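PDB 6IDN: ICChI, a glycosylated chitinase from Ipomoea carnea, which hydrolyses chitin as a member of glycosyl hydrolase family 18 and also has lysozyme activity. Local coordinates for residues T34-S39 against L76-G81; D92-A97 against A138-I143; G121-I126 against Y178-F183; A156-E161 against Y165-A170; N200-D205 against D212-G217. All blocks are in the same frame, centred on the assembly; numbering follows the deposited sequence.

Contact 1: residues T34-S39 against L76-G81; sequences TTFGHS and LSLGGG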
# COMPACT_ATOMS: atom_id res chain seq x y z
N THR A 34 0.22 12.07 5.12
CA THR A 34 -0.11 11.95 6.54
C THR A 34 -1.16 12.95 7.02
O THR A 34 -1.74 12.73 8.09
CB THR A 34 1.15 12.10 7.41
OG1 THR A 34 1.81 13.35 7.14
CG2 THR A 34 2.10 10.95 7.15
N THR A 35 -1.39 14.05 6.29
CA THR A 35 -2.52 14.93 6.53
C THR A 35 -3.32 15.04 5.24
O THR A 35 -2.75 15.31 4.18
CB THR A 35 -2.08 16.34 6.97
OG1 THR A 35 -1.48 16.27 8.27
CG2 THR A 35 -3.30 17.29 7.03
N PHE A 36 -4.63 14.81 5.33
CA PHE A 36 -5.55 15.07 4.22
C PHE A 36 -6.97 15.07 4.76
O PHE A 36 -7.23 14.59 5.87
CB PHE A 36 -5.41 14.05 3.08
CG PHE A 36 -5.68 12.62 3.48
CD1 PHE A 36 -6.97 12.11 3.47
CD2 PHE A 36 -4.64 11.79 3.84
CE1 PHE A 36 -7.22 10.81 3.85
CE2 PHE A 36 -4.88 10.47 4.20
CZ PHE A 36 -6.17 9.98 4.21
N GLY A 37 -7.89 15.62 3.97
CA GLY A 37 -9.29 15.66 4.33
C GLY A 37 -9.62 16.83 5.24
O GLY A 37 -8.76 17.57 5.70
N HIS A 38 -10.92 16.97 5.50
CA HIS A 38 -11.47 17.99 6.40
C HIS A 38 -10.86 19.37 6.14
O HIS A 38 -10.51 20.12 7.06
CB HIS A 38 -11.37 17.57 7.88
CG HIS A 38 -9.98 17.31 8.40
ND1 HIS A 38 -9.28 16.15 8.15
CD2 HIS A 38 -9.20 18.04 9.23
CE1 HIS A 38 -8.11 16.20 8.76
NE2 HIS A 38 -8.04 17.33 9.44
N SER A 39 -10.73 19.71 4.85
CA SER A 39 -10.35 21.03 4.35
C SER A 39 -8.90 21.40 4.66
O SER A 39 -8.54 22.58 4.58
CB SER A 39 -11.30 22.11 4.88
OG SER A 39 -12.54 22.07 4.20
N LEU A 76 0.78 5.94 -4.50
CA LEU A 76 0.87 6.79 -3.32
C LEU A 76 0.03 6.20 -2.20
O LEU A 76 -1.15 5.90 -2.40
CB LEU A 76 0.38 8.21 -3.63
CG LEU A 76 0.29 9.11 -2.38
CD1 LEU A 76 1.68 9.48 -1.89
CD2 LEU A 76 -0.50 10.37 -2.66
N SER A 77 0.62 6.05 -1.01
CA SER A 77 -0.07 5.47 0.13
C SER A 77 -0.60 6.56 1.04
O SER A 77 0.16 7.39 1.54
CB SER A 77 0.85 4.53 0.92
OG SER A 77 0.12 3.82 1.91
N LEU A 78 -1.92 6.53 1.29
CA LEU A 78 -2.57 7.43 2.23
C LEU A 78 -2.47 6.91 3.65
O LEU A 78 -2.77 5.74 3.92
CB LEU A 78 -4.06 7.57 1.91
CG LEU A 78 -4.47 7.87 0.47
CD1 LEU A 78 -5.99 7.89 0.38
CD2 LEU A 78 -3.88 9.20 -0.03
N GLY A 79 -2.09 7.79 4.57
CA GLY A 79 -2.32 7.51 5.97
C GLY A 79 -1.10 7.07 6.74
O GLY A 79 -0.16 7.85 6.94
N GLY A 80 -1.07 5.81 7.17
CA GLY A 80 0.02 5.31 7.97
C GLY A 80 -0.25 5.47 9.45
O GLY A 80 -1.32 5.91 9.89
N GLY A 81 0.76 5.13 10.24
CA GLY A 81 0.55 4.99 11.68
C GLY A 81 0.38 6.31 12.41
O GLY A 81 -0.26 6.35 13.47
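Phe36 reaches from the end of one barrel strand onto Leu78 and Gly79 of the next, in the parallel β-sheet of the TIM barrel. The close part of the contact is buried. CE2 and CZ of the Phe36 ring touch Leu78 CB, Phe36 CE2 being 3.8 Å from Leu78 CB, and the two side chains cross at about a right angle. Gly79 suits this place: at its backbone angles a CB would collide with the carbonyl O of Leu78. Beyond the interface Phe36 also meets the ring of Tyr85, the two planes only about 20° apart.

The other side is looser and partly exposed. Here Thr34 touches just once, through its methyl CG2, 3.8 Å from Gly79 O. Thr34 and Thr35 both face Ile43 of the antiparallel strand 43-44, forming a classic β bulge. A bound sugar (NAG) lies about 5 Å from the Thr34 side chain. Past the bulge the chain swings away from strand 73-80, and His38 stacks on Tyr86 instead. Back on the buried side, the Phe36 CG sits between the backbone N and the carbonyl carbon (chi1 60°), a torsion that brings CE2 to 3.9 Å from Gly79 N, which meets the ring at its edge.

Contact 2: residues D92-A97 against A138-I143; sequences DAASVA and AEQLWI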
# COMPACT_ATOMS: atom_id res chain seq x y z
N ASP A 92 -16.24 16.04 0.89
CA ASP A 92 -14.83 16.08 1.25
C ASP A 92 -14.09 14.94 0.58
O ASP A 92 -12.96 15.11 0.10
CB ASP A 92 -14.67 15.98 2.77
CG ASP A 92 -13.24 16.25 3.24
OD1 ASP A 92 -12.60 17.20 2.72
OD2 ASP A 92 -12.76 15.50 4.12
N ALA A 93 -14.72 13.77 0.53
CA ALA A 93 -14.11 12.64 -0.16
C ALA A 93 -13.90 12.95 -1.63
O ALA A 93 -12.85 12.62 -2.20
CB ALA A 93 -14.98 11.39 0.03
N ALA A 94 -14.88 13.61 -2.27
CA ALA A 94 -14.70 13.95 -3.69
C ALA A 94 -13.58 14.97 -3.87
O ALA A 94 -12.81 14.89 -4.84
CB ALA A 94 -16.00 14.45 -4.31
N SER A 95 -13.45 15.91 -2.93
CA SER A 95 -12.41 16.94 -3.04
C SER A 95 -11.02 16.34 -2.89
O SER A 95 -10.08 16.76 -3.58
CB SER A 95 -12.63 18.03 -1.98
OG SER A 95 -13.80 18.79 -2.25
N VAL A 96 -10.87 15.36 -2.00
CA VAL A 96 -9.57 14.70 -1.82
C VAL A 96 -9.24 13.85 -3.04
O VAL A 96 -8.07 13.78 -3.46
CB VAL A 96 -9.59 13.88 -0.52
CG1 VAL A 96 -8.35 13.01 -0.40
CG2 VAL A 96 -9.68 14.81 0.67
N ALA A 97 -10.24 13.18 -3.62
CA ALA A 97 -9.98 12.40 -4.82
C ALA A 97 -9.46 13.29 -5.93
O ALA A 97 -8.50 12.94 -6.64
CB ALA A 97 -11.27 11.70 -5.29
N ALA A 138 -12.80 5.95 -2.64
CA ALA A 138 -12.46 4.95 -3.65
C ALA A 138 -13.35 5.08 -4.87
O ALA A 138 -12.88 4.98 -6.01
CB ALA A 138 -12.57 3.54 -3.07
N GLU A 139 -14.66 5.30 -4.65
CA GLU A 139 -15.59 5.45 -5.76
C GLU A 139 -15.27 6.69 -6.59
O GLU A 139 -15.34 6.66 -7.82
CB GLU A 139 -17.02 5.50 -5.21
CG GLU A 139 -17.55 4.09 -4.75
CD GLU A 139 -18.86 4.14 -3.99
OE1 GLU A 139 -19.25 5.23 -3.51
OE2 GLU A 139 -19.54 3.09 -3.88
N GLN A 140 -14.91 7.79 -5.93
CA GLN A 140 -14.62 9.00 -6.70
C GLN A 140 -13.31 8.89 -7.47
O GLN A 140 -13.21 9.43 -8.58
CB GLN A 140 -14.60 10.21 -5.77
CG GLN A 140 -15.95 10.50 -5.11
CD GLN A 140 -17.00 11.09 -6.05
OE1 GLN A 140 -18.15 11.25 -5.66
NE2 GLN A 140 -16.61 11.42 -7.27
N LEU A 141 -12.31 8.19 -6.91
CA LEU A 141 -11.09 7.91 -7.68
C LEU A 141 -11.39 7.01 -8.88
O LEU A 141 -10.82 7.20 -9.96
CB LEU A 141 -10.06 7.24 -6.78
CG LEU A 141 -9.40 8.19 -5.77
CD1 LEU A 141 -8.64 7.39 -4.71
CD2 LEU A 141 -8.45 9.15 -6.46
N TRP A 142 -12.24 6.00 -8.70
CA TRP A 142 -12.61 5.12 -9.81
C TRP A 142 -13.24 5.93 -10.94
O TRP A 142 -12.92 5.72 -12.11
CB TRP A 142 -13.58 4.05 -9.28
CG TRP A 142 -14.05 2.97 -10.22
CD1 TRP A 142 -13.54 1.70 -10.34
CD2 TRP A 142 -15.19 3.02 -11.10
NE1 TRP A 142 -14.26 0.98 -11.27
CE2 TRP A 142 -15.27 1.78 -11.76
CE3 TRP A 142 -16.11 4.02 -11.43
CZ2 TRP A 142 -16.26 1.49 -12.69
CZ3 TRP A 142 -17.10 3.73 -12.35
CH2 TRP A 142 -17.16 2.48 -12.98
N ILE A 143 -14.13 6.86 -10.60
CA ILE A 143 -14.74 7.71 -11.61
C ILE A 143 -13.68 8.56 -12.31
O ILE A 143 -13.69 8.71 -13.54
CB ILE A 143 -15.83 8.59 -10.99
CG1 ILE A 143 -17.00 7.71 -10.56
CG2 ILE A 143 -16.29 9.65 -11.97
CD1 ILE A 143 -17.98 8.43 -9.64
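A small helix-to-helix interface joins Ala94 and Ala97 of helix 90-103 to Gln140 and Leu141 of helix 134-148, on the outer layer of the TIM barrel. The short segments cross at -44° with their axes 8.6 Å apart, a spacing the two alanines make possible. Ala97 points at the other helix and its methyl carries the buried part: CB is 3.7 Å from Gln140 CB and 4.0 Å from Leu141 CD2. Farther out, Gln140 bends at its second torsion (chi2 -73°), which folds its amide back over Ala94, with CD 3.9 Å from Ala94 CB. An alanine in place of Gln140 would keep the CB that meets Ala97 but would probably leave the Ala94 methyl without its amide and CG cover. Ala97 also touches Leu137 and Leu144 of the same helix 134-148. Leu141 works in two directions: while CD2 packs on Ala97, the side chain also meets Ile122 and Phe124 of strand 121-126 and Leu154 of strand 153-156, seating its helix on the barrel wall.

Contact 3: residues G121-I126 against Y178-F183; sequences GIDFDI and YVWVQF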
# COMPACT_ATOMS: atom_id res chain seq x y z
N GLY A 121 -1.69 4.69 -8.96
CA GLY A 121 -2.87 4.51 -8.15
C GLY A 121 -2.59 4.90 -6.72
O GLY A 121 -1.54 5.47 -6.40
N ILE A 122 -3.54 4.53 -5.86
CA ILE A 122 -3.64 5.02 -4.49
C ILE A 122 -3.80 3.82 -3.58
O ILE A 122 -4.68 2.98 -3.79
CB ILE A 122 -4.83 5.98 -4.33
CG1 ILE A 122 -4.68 7.17 -5.30
CG2 ILE A 122 -4.95 6.45 -2.86
CD1 ILE A 122 -3.43 8.01 -5.06
N ASP A 123 -2.94 3.75 -2.57
CA ASP A 123 -2.98 2.71 -1.54
C ASP A 123 -3.62 3.30 -0.29
O ASP A 123 -3.23 4.38 0.15
CB ASP A 123 -1.56 2.21 -1.23
CG ASP A 123 -1.50 1.25 -0.06
OD1 ASP A 123 -2.17 0.20 -0.12
OD2 ASP A 123 -0.75 1.54 0.90
N PHE A 124 -4.59 2.59 0.29
CA PHE A 124 -5.34 3.07 1.45
C PHE A 124 -4.77 2.38 2.69
O PHE A 124 -5.19 1.28 3.05
CB PHE A 124 -6.83 2.73 1.34
CG PHE A 124 -7.61 3.56 0.35
CD1 PHE A 124 -7.20 3.72 -0.97
CD2 PHE A 124 -8.83 4.11 0.74
CE1 PHE A 124 -7.96 4.45 -1.86
CE2 PHE A 124 -9.62 4.83 -0.16
CZ PHE A 124 -9.19 5.02 -1.45
N ASP A 125 -3.81 3.04 3.36
CA ASP A 125 -3.22 2.49 4.58
C ASP A 125 -3.79 3.21 5.80
O ASP A 125 -3.09 3.86 6.56
CB ASP A 125 -1.69 2.58 4.52
CG ASP A 125 -1.01 1.78 5.63
OD1 ASP A 125 -1.69 0.99 6.31
OD2 ASP A 125 0.21 1.96 5.85
N ILE A 126 -5.10 3.10 5.93
CA ILE A 126 -5.85 3.84 6.95
C ILE A 126 -5.74 3.08 8.27
O ILE A 126 -6.30 2.00 8.43
CB ILE A 126 -7.31 4.02 6.53
CG1 ILE A 126 -7.41 4.64 5.12
CG2 ILE A 126 -8.07 4.88 7.54
CD1 ILE A 126 -6.52 5.88 4.92
N TYR A 178 -6.18 -4.31 -5.42
CA TYR A 178 -5.23 -5.00 -4.56
C TYR A 178 -5.68 -4.83 -3.12
O TYR A 178 -6.09 -3.74 -2.73
CB TYR A 178 -3.79 -4.41 -4.69
CG TYR A 178 -3.22 -4.46 -6.09
CD1 TYR A 178 -3.43 -3.41 -6.96
CD2 TYR A 178 -2.49 -5.55 -6.52
CE1 TYR A 178 -2.94 -3.44 -8.23
CE2 TYR A 178 -1.98 -5.58 -7.81
CZ TYR A 178 -2.23 -4.52 -8.65
OH TYR A 178 -1.74 -4.49 -9.94
N VAL A 179 -5.57 -5.89 -2.33
CA VAL A 179 -5.75 -5.78 -0.88
C VAL A 179 -4.61 -6.59 -0.28
O VAL A 179 -4.51 -7.79 -0.54
CB VAL A 179 -7.11 -6.29 -0.37
CG1 VAL A 179 -7.11 -6.27 1.16
CG2 VAL A 179 -8.24 -5.40 -0.92
N TRP A 180 -3.71 -5.94 0.47
CA TRP A 180 -2.64 -6.64 1.19
C TRP A 180 -3.00 -6.64 2.65
O TRP A 180 -3.00 -5.59 3.29
CB TRP A 180 -1.27 -6.00 0.95
CG TRP A 180 -1.27 -4.55 0.56
CD1 TRP A 180 -1.48 -3.48 1.38
CD2 TRP A 180 -0.98 -4.02 -0.72
NE1 TRP A 180 -1.36 -2.31 0.68
CE2 TRP A 180 -1.03 -2.61 -0.61
CE3 TRP A 180 -0.65 -4.60 -1.96
CZ2 TRP A 180 -0.82 -1.78 -1.68
CZ3 TRP A 180 -0.43 -3.73 -3.05
CH2 TRP A 180 -0.52 -2.35 -2.88
N VAL A 181 -3.32 -7.81 3.18
CA VAL A 181 -3.76 -7.95 4.57
C VAL A 181 -2.53 -8.05 5.46
O VAL A 181 -1.65 -8.89 5.24
CB VAL A 181 -4.66 -9.19 4.73
CG1 VAL A 181 -5.17 -9.25 6.15
CG2 VAL A 181 -5.81 -9.14 3.73
N GLN A 182 -2.45 -7.17 6.46
CA GLN A 182 -1.27 -7.09 7.31
C GLN A 182 -1.34 -8.14 8.40
O GLN A 182 -2.04 -7.97 9.40
CB GLN A 182 -1.12 -5.69 7.90
CG GLN A 182 -0.83 -4.57 6.89
CD GLN A 182 -1.09 -3.17 7.46
OE1 GLN A 182 -1.80 -3.02 8.44
NE2 GLN A 182 -0.53 -2.15 6.83
N PHE A 183 -0.59 -9.22 8.22
CA PHE A 183 -0.50 -10.29 9.21
C PHE A 183 0.70 -10.02 10.11
O PHE A 183 1.70 -10.74 10.12
CB PHE A 183 -0.42 -11.65 8.52
CG PHE A 183 -1.74 -12.13 8.02
CD1 PHE A 183 -2.58 -12.82 8.86
CD2 PHE A 183 -2.17 -11.84 6.73
CE1 PHE A 183 -3.83 -13.27 8.41
CE2 PHE A 183 -3.41 -12.28 6.28
CZ PHE A 183 -4.24 -12.98 7.13
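The family 18 signature strand, whose sequence runs GIDFDI and leads into Glu127, presents Asp123 and Asp125 to Trp180 and Gln182 inside the barrel. In this family that pattern of acidic residues marks the active site, and a glutamate at its end serves as the acid, consistent with the place of Glu127. The two strands are not neighbours: strand 153-156 runs between them, so side chains alone span the gap, passing by Ala155 and Ala157.

Asp123 has CG anti to its own N (chi1 173°), which carries the carboxylate toward Trp180. Its OD1 lies at the edge of the indole, 2.8 Å from Trp180 NE1, but the bond is weak and bent (123°). OD1 is modelled too close to the ring, so its exact position is doubtful. The other oxygen, OD2, is hydrogen-bonded to Ser77 OG and Tyr6 OH.

Two residues further along each strand, the Gln182 chain stretches out past CG, and its NE2 comes 3.4 Å from Asp125 OD1. This bond too is weak, and amide and carboxylate planes stand 82° apart. Asp125 OD2, for its part, lies close to Glu127 OE2, a pairing of acidic groups. Both aspartates thus meet uncharged N-H donors here, and with one bond bent and the other long these suggest at most light steering of the carboxylates; firmer positioning of Asp123 comes from Ser77 and Tyr6.

Contact 4: residues A156-E161 against Y165-A170; sequences AAPACE and YYLREA. With NAG (2-acetamido-2-deoxy-beta-D-glucopyranose), chain C.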
# COMPACT_ATOMS: atom_id res chain seq x y z
N ALA A 156 -5.69 -1.50 -0.83
CA ALA A 156 -6.02 -1.31 0.59
C ALA A 156 -5.11 -2.16 1.46
O ALA A 156 -4.75 -3.28 1.08
CB ALA A 156 -7.48 -1.69 0.90
N ALA A 157 -4.81 -1.67 2.66
CA ALA A 157 -3.89 -2.32 3.59
C ALA A 157 -4.54 -2.52 4.96
O ALA A 157 -4.10 -1.94 5.97
CB ALA A 157 -2.59 -1.52 3.72
N PRO A 158 -5.57 -3.35 5.04
CA PRO A 158 -6.19 -3.62 6.35
C PRO A 158 -5.29 -4.49 7.21
O PRO A 158 -4.42 -5.21 6.74
CB PRO A 158 -7.47 -4.37 5.98
CG PRO A 158 -7.07 -5.16 4.74
CD PRO A 158 -6.13 -4.21 3.98
N ALA A 159 -5.55 -4.45 8.52
CA ALA A 159 -4.93 -5.41 9.42
C ALA A 159 -5.70 -6.72 9.36
O ALA A 159 -6.80 -6.81 8.81
CB ALA A 159 -4.89 -4.85 10.85
N CYS A 160 -5.12 -7.79 9.93
CA CYS A 160 -5.66 -9.11 9.62
C CYS A 160 -6.94 -9.47 10.35
O CYS A 160 -7.60 -10.43 9.95
CB CYS A 160 -4.61 -10.21 9.88
SG CYS A 160 -3.78 -10.26 11.51
N GLU A 161 -7.33 -8.76 11.42
CA GLU A 161 -8.55 -9.12 12.15
C GLU A 161 -9.75 -8.63 11.35
O GLU A 161 -9.93 -7.43 11.15
CB GLU A 161 -8.54 -8.55 13.57
CG GLU A 161 -9.50 -9.24 14.51
CD GLU A 161 -9.21 -8.98 15.97
OE1 GLU A 161 -8.27 -8.21 16.28
OE2 GLU A 161 -9.94 -9.54 16.81
N TYR A 165 -11.90 -2.32 10.98
CA TYR A 165 -12.72 -1.14 11.29
C TYR A 165 -12.53 -0.05 10.25
O TYR A 165 -13.50 0.54 9.76
CB TYR A 165 -12.38 -0.58 12.67
CG TYR A 165 -12.82 0.88 12.86
CD1 TYR A 165 -14.16 1.20 13.04
CD2 TYR A 165 -11.90 1.92 12.85
CE1 TYR A 165 -14.57 2.53 13.20
CE2 TYR A 165 -12.30 3.25 13.01
CZ TYR A 165 -13.63 3.55 13.18
OH TYR A 165 -14.03 4.88 13.35
N TYR A 166 -11.27 0.26 9.90
CA TYR A 166 -11.01 1.44 9.10
C TYR A 166 -11.39 1.23 7.65
O TYR A 166 -11.84 2.18 6.99
CB TYR A 166 -9.54 1.84 9.18
CG TYR A 166 -9.14 2.20 10.59
CD1 TYR A 166 -9.42 3.45 11.11
CD2 TYR A 166 -8.52 1.27 11.40
CE1 TYR A 166 -9.07 3.76 12.42
CE2 TYR A 166 -8.17 1.56 12.69
CZ TYR A 166 -8.44 2.81 13.20
OH TYR A 166 -8.08 3.08 14.51
N LEU A 167 -11.22 0.01 7.14
CA LEU A 167 -11.29 -0.23 5.71
C LEU A 167 -12.40 -1.16 5.29
O LEU A 167 -12.52 -1.45 4.09
CB LEU A 167 -9.95 -0.79 5.20
CG LEU A 167 -8.82 0.24 5.24
CD1 LEU A 167 -7.48 -0.44 5.03
CD2 LEU A 167 -9.09 1.30 4.17
N ARG A 168 -13.24 -1.65 6.21
CA ARG A 168 -14.24 -2.63 5.78
C ARG A 168 -15.18 -2.03 4.74
O ARG A 168 -15.50 -2.68 3.75
CB ARG A 168 -15.02 -3.19 6.97
CG ARG A 168 -15.90 -2.24 7.68
CD ARG A 168 -16.47 -2.87 8.94
NE ARG A 168 -17.44 -3.92 8.64
CZ ARG A 168 -18.14 -4.58 9.56
NH1 ARG A 168 -17.97 -4.31 10.85
NH2 ARG A 168 -19.01 -5.51 9.19
N GLU A 169 -15.58 -0.76 4.91
CA GLU A 169 -16.52 -0.15 3.97
C GLU A 169 -15.86 0.08 2.62
O GLU A 169 -16.47 -0.15 1.57
CB GLU A 169 -17.05 1.17 4.51
CG GLU A 169 -18.02 1.05 5.67
CD GLU A 169 -18.53 2.40 6.14
OE1 GLU A 169 -17.96 3.43 5.72
OE2 GLU A 169 -19.51 2.45 6.92
N ALA A 170 -14.61 0.55 2.62
CA ALA A 170 -13.92 0.76 1.36
C ALA A 170 -13.76 -0.56 0.62
O ALA A 170 -14.06 -0.67 -0.58
CB ALA A 170 -12.56 1.42 1.62
C1 NAG C . -20.81 -5.44 2.92
C2 NAG C . -20.86 -5.95 4.36
C3 NAG C . -22.10 -6.83 4.58
C4 NAG C . -23.35 -6.09 4.11
C5 NAG C . -23.17 -5.61 2.68
C6 NAG C . -24.32 -4.78 2.17
C7 NAG C . -18.74 -6.23 5.57
C8 NAG C . -17.53 -7.10 5.77
N2 NAG C . -19.64 -6.67 4.68
O3 NAG C . -22.23 -7.16 5.96
O4 NAG C . -24.48 -6.96 4.18
O5 NAG C . -22.01 -4.77 2.61
O6 NAG C . -24.10 -4.33 0.84
O7 NAG C . -18.90 -5.19 6.20
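A single methyl, Leu167 CD1, carries nearly the whole contact, and what it presses on is largely backbone: it sits 3.5 Å from Pro158 N and 3.6 Å from Ala157 C, over the peptide that joins them. The Leu167 CG lies beside the backbone N (chi1 -69°), which sends CD1 onto that peptide. Pro158 CB, 4.0 Å from Leu167 CD1, and Ala156 CB, 4.3 Å from it, add apolar contacts. Pro158 and Leu167 cross at about a right angle.

The next residue, Arg168, turns the other way, toward the glycan. Its NE and NH2 both donate to the carbonyl oxygen O7 of the bound NAG, at 3.1 Å from NE and 3.0 Å from NH2, a two-pronged grip at the edge of the guanidinium. Phe162 and Asn172 complete this glycan site.

In the fold, the 156-161 segment leaves strand 153-156, is paired by backbone bonds with strand 178-182, and is tied down by the Cys160 to Cys189 disulfide. Leu167, just ahead of helix 168-171, is also packed against Phe124 and Ile126 of strand 121-126.

Contact 5: residues N200-D205 against D212-G217; sequences NSWNND and DDLFLG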
# COMPACT_ATOMS: atom_id res chain seq x y z
N ASN A 200 -6.39 -19.66 8.82
CA ASN A 200 -7.83 -19.59 9.06
C ASN A 200 -8.38 -18.21 8.70
O ASN A 200 -9.43 -18.10 8.06
CB ASN A 200 -8.14 -19.94 10.51
CG ASN A 200 -8.05 -21.43 10.79
OD1 ASN A 200 -8.02 -22.25 9.87
ND2 ASN A 200 -8.01 -21.79 12.07
N SER A 201 -7.69 -17.15 9.13
CA SER A 201 -8.09 -15.80 8.74
C SER A 201 -8.11 -15.65 7.22
O SER A 201 -9.09 -15.17 6.64
CB SER A 201 -7.12 -14.79 9.36
OG SER A 201 -7.44 -13.47 8.95
N TRP A 202 -7.02 -16.05 6.57
CA TRP A 202 -6.95 -15.98 5.11
C TRP A 202 -8.10 -16.75 4.46
O TRP A 202 -8.86 -16.19 3.66
CB TRP A 202 -5.60 -16.52 4.65
CG TRP A 202 -5.38 -16.52 3.17
CD1 TRP A 202 -5.77 -17.49 2.30
CD2 TRP A 202 -4.70 -15.52 2.39
NE1 TRP A 202 -5.38 -17.15 1.02
CE2 TRP A 202 -4.72 -15.96 1.05
CE3 TRP A 202 -4.08 -14.30 2.70
CZ2 TRP A 202 -4.14 -15.22 0.01
CZ3 TRP A 202 -3.49 -13.57 1.66
CH2 TRP A 202 -3.53 -14.03 0.34
N ASN A 203 -8.26 -18.03 4.81
CA ASN A 203 -9.18 -18.91 4.10
C ASN A 203 -10.64 -18.63 4.44
O ASN A 203 -11.52 -18.78 3.58
CB ASN A 203 -8.89 -20.37 4.43
CG ASN A 203 -7.65 -20.88 3.75
OD1 ASN A 203 -7.33 -20.49 2.62
ND2 ASN A 203 -6.95 -21.80 4.42
N ASN A 204 -10.92 -18.25 5.68
CA ASN A 204 -12.30 -18.15 6.13
C ASN A 204 -12.86 -16.74 6.05
O ASN A 204 -14.07 -16.57 5.86
CB ASN A 204 -12.44 -18.67 7.56
CG ASN A 204 -12.07 -20.13 7.67
OD1 ASN A 204 -12.15 -20.87 6.70
ND2 ASN A 204 -11.70 -20.57 8.87
N ASP A 205 -12.00 -15.73 6.19
CA ASP A 205 -12.44 -14.34 6.27
C ASP A 205 -12.02 -13.56 5.03
O ASP A 205 -12.88 -13.08 4.28
CB ASP A 205 -11.88 -13.66 7.54
CG ASP A 205 -12.42 -14.27 8.83
OD1 ASP A 205 -13.50 -14.90 8.82
OD2 ASP A 205 -11.75 -14.12 9.89
N ASP A 212 -9.44 -8.17 -6.90
CA ASP A 212 -8.83 -8.96 -7.97
C ASP A 212 -7.57 -9.67 -7.50
O ASP A 212 -7.27 -10.78 -7.98
CB ASP A 212 -8.51 -8.06 -9.17
CG ASP A 212 -9.74 -7.77 -10.00
OD1 ASP A 212 -10.53 -8.71 -10.23
OD2 ASP A 212 -9.91 -6.61 -10.43
N ASP A 213 -6.82 -9.08 -6.58
CA ASP A 213 -5.57 -9.66 -6.10
C ASP A 213 -5.49 -9.52 -4.59
O ASP A 213 -5.51 -8.39 -4.08
CB ASP A 213 -4.35 -8.99 -6.74
CG ASP A 213 -4.14 -9.39 -8.20
OD1 ASP A 213 -4.28 -10.59 -8.53
OD2 ASP A 213 -3.79 -8.51 -9.00
N LEU A 214 -5.37 -10.64 -3.90
CA LEU A 214 -5.26 -10.68 -2.45
C LEU A 214 -3.82 -11.04 -2.09
O LEU A 214 -3.30 -12.06 -2.55
CB LEU A 214 -6.26 -11.70 -1.88
CG LEU A 214 -6.36 -11.81 -0.36
CD1 LEU A 214 -6.98 -10.54 0.24
CD2 LEU A 214 -7.16 -13.07 0.05
N PHE A 215 -3.17 -10.18 -1.30
CA PHE A 215 -1.76 -10.31 -0.95
C PHE A 215 -1.63 -10.60 0.54
O PHE A 215 -2.41 -10.10 1.36
CB PHE A 215 -0.97 -9.02 -1.24
CG PHE A 215 -0.53 -8.83 -2.69
CD1 PHE A 215 -1.45 -8.79 -3.72
CD2 PHE A 215 0.81 -8.61 -2.98
CE1 PHE A 215 -1.04 -8.55 -5.04
CE2 PHE A 215 1.25 -8.37 -4.29
CZ PHE A 215 0.31 -8.35 -5.32
N LEU A 216 -0.62 -11.38 0.88
CA LEU A 216 -0.23 -11.62 2.27
C LEU A 216 0.78 -10.56 2.69
O LEU A 216 1.90 -10.53 2.17
CB LEU A 216 0.37 -13.02 2.40
CG LEU A 216 0.85 -13.42 3.79
CD1 LEU A 216 -0.35 -13.83 4.62
CD2 LEU A 216 1.84 -14.57 3.72
N GLY A 217 0.41 -9.68 3.62
CA GLY A 217 1.31 -8.63 4.06
C GLY A 217 2.13 -9.07 5.26
O GLY A 217 1.59 -9.57 6.24
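Leu214 and Leu216 of the barrel strand, with the backbone between them, receive Trp202 from the overlying helix. Leu214 comes first and points at the helix: its CD2 methyl stands over one face of the indole, 3.7 Å from the centroid of the six-membered ring and 12° off the ring normal, a good CH-pi contact. Its CG is 3.7 Å from Trp202 CH2, and its carbonyl O lies 3.5 Å from that same carbon.

Phe215 sends its side chain away from the helix and contributes only backbone; its O is 3.6 Å from Trp202 CZ3, near the ring plane at the edge. Leu216 follows with its N also at the edge, and its CB lies 4.0 Å from Trp202 CZ3. With CG anti to the backbone N (chi1 179°), the Trp202 indole extends straight toward the strand, and its NE1 is satisfied by Thr247 OG1. An alanine in place of Trp202 would probably open a gap between helix and strand, leaving the Leu214 methyl without its ring face and Thr247 without its partner.

The helix segment runs roughly antiparallel to the strand, at 161°, as the helix of the β-α-β crossover from strand 178-182 to strand 213-219. On its flank, helix 233-244 closes the core, with Ile244 touching both Trp202 and Leu216.

From the N terminus, contact 1 closes first, bridging strands 27-36 and 73-80 before the other contacts open. Contact 2 then joins two outer helices, and contact 3 opens inside its loop and closes beyond it, so the two cross. Strand 121-126 serves both, carrying the Leu141 packing outside and the acidic pair inside. Contact 4 nests wholly within the loop of contact 3, next to strand 178-182. Contact 5 follows in series, its strand 213-219 pairing with strand 178-182. Neighbours touch: His38 N binds Asp92 OD2 between contacts 1 and 2, and a backbone bond from Leu78 N to Asp123 O joins contacts 1 and 3. Together they tie inner strands to outer helices around much of the barrel.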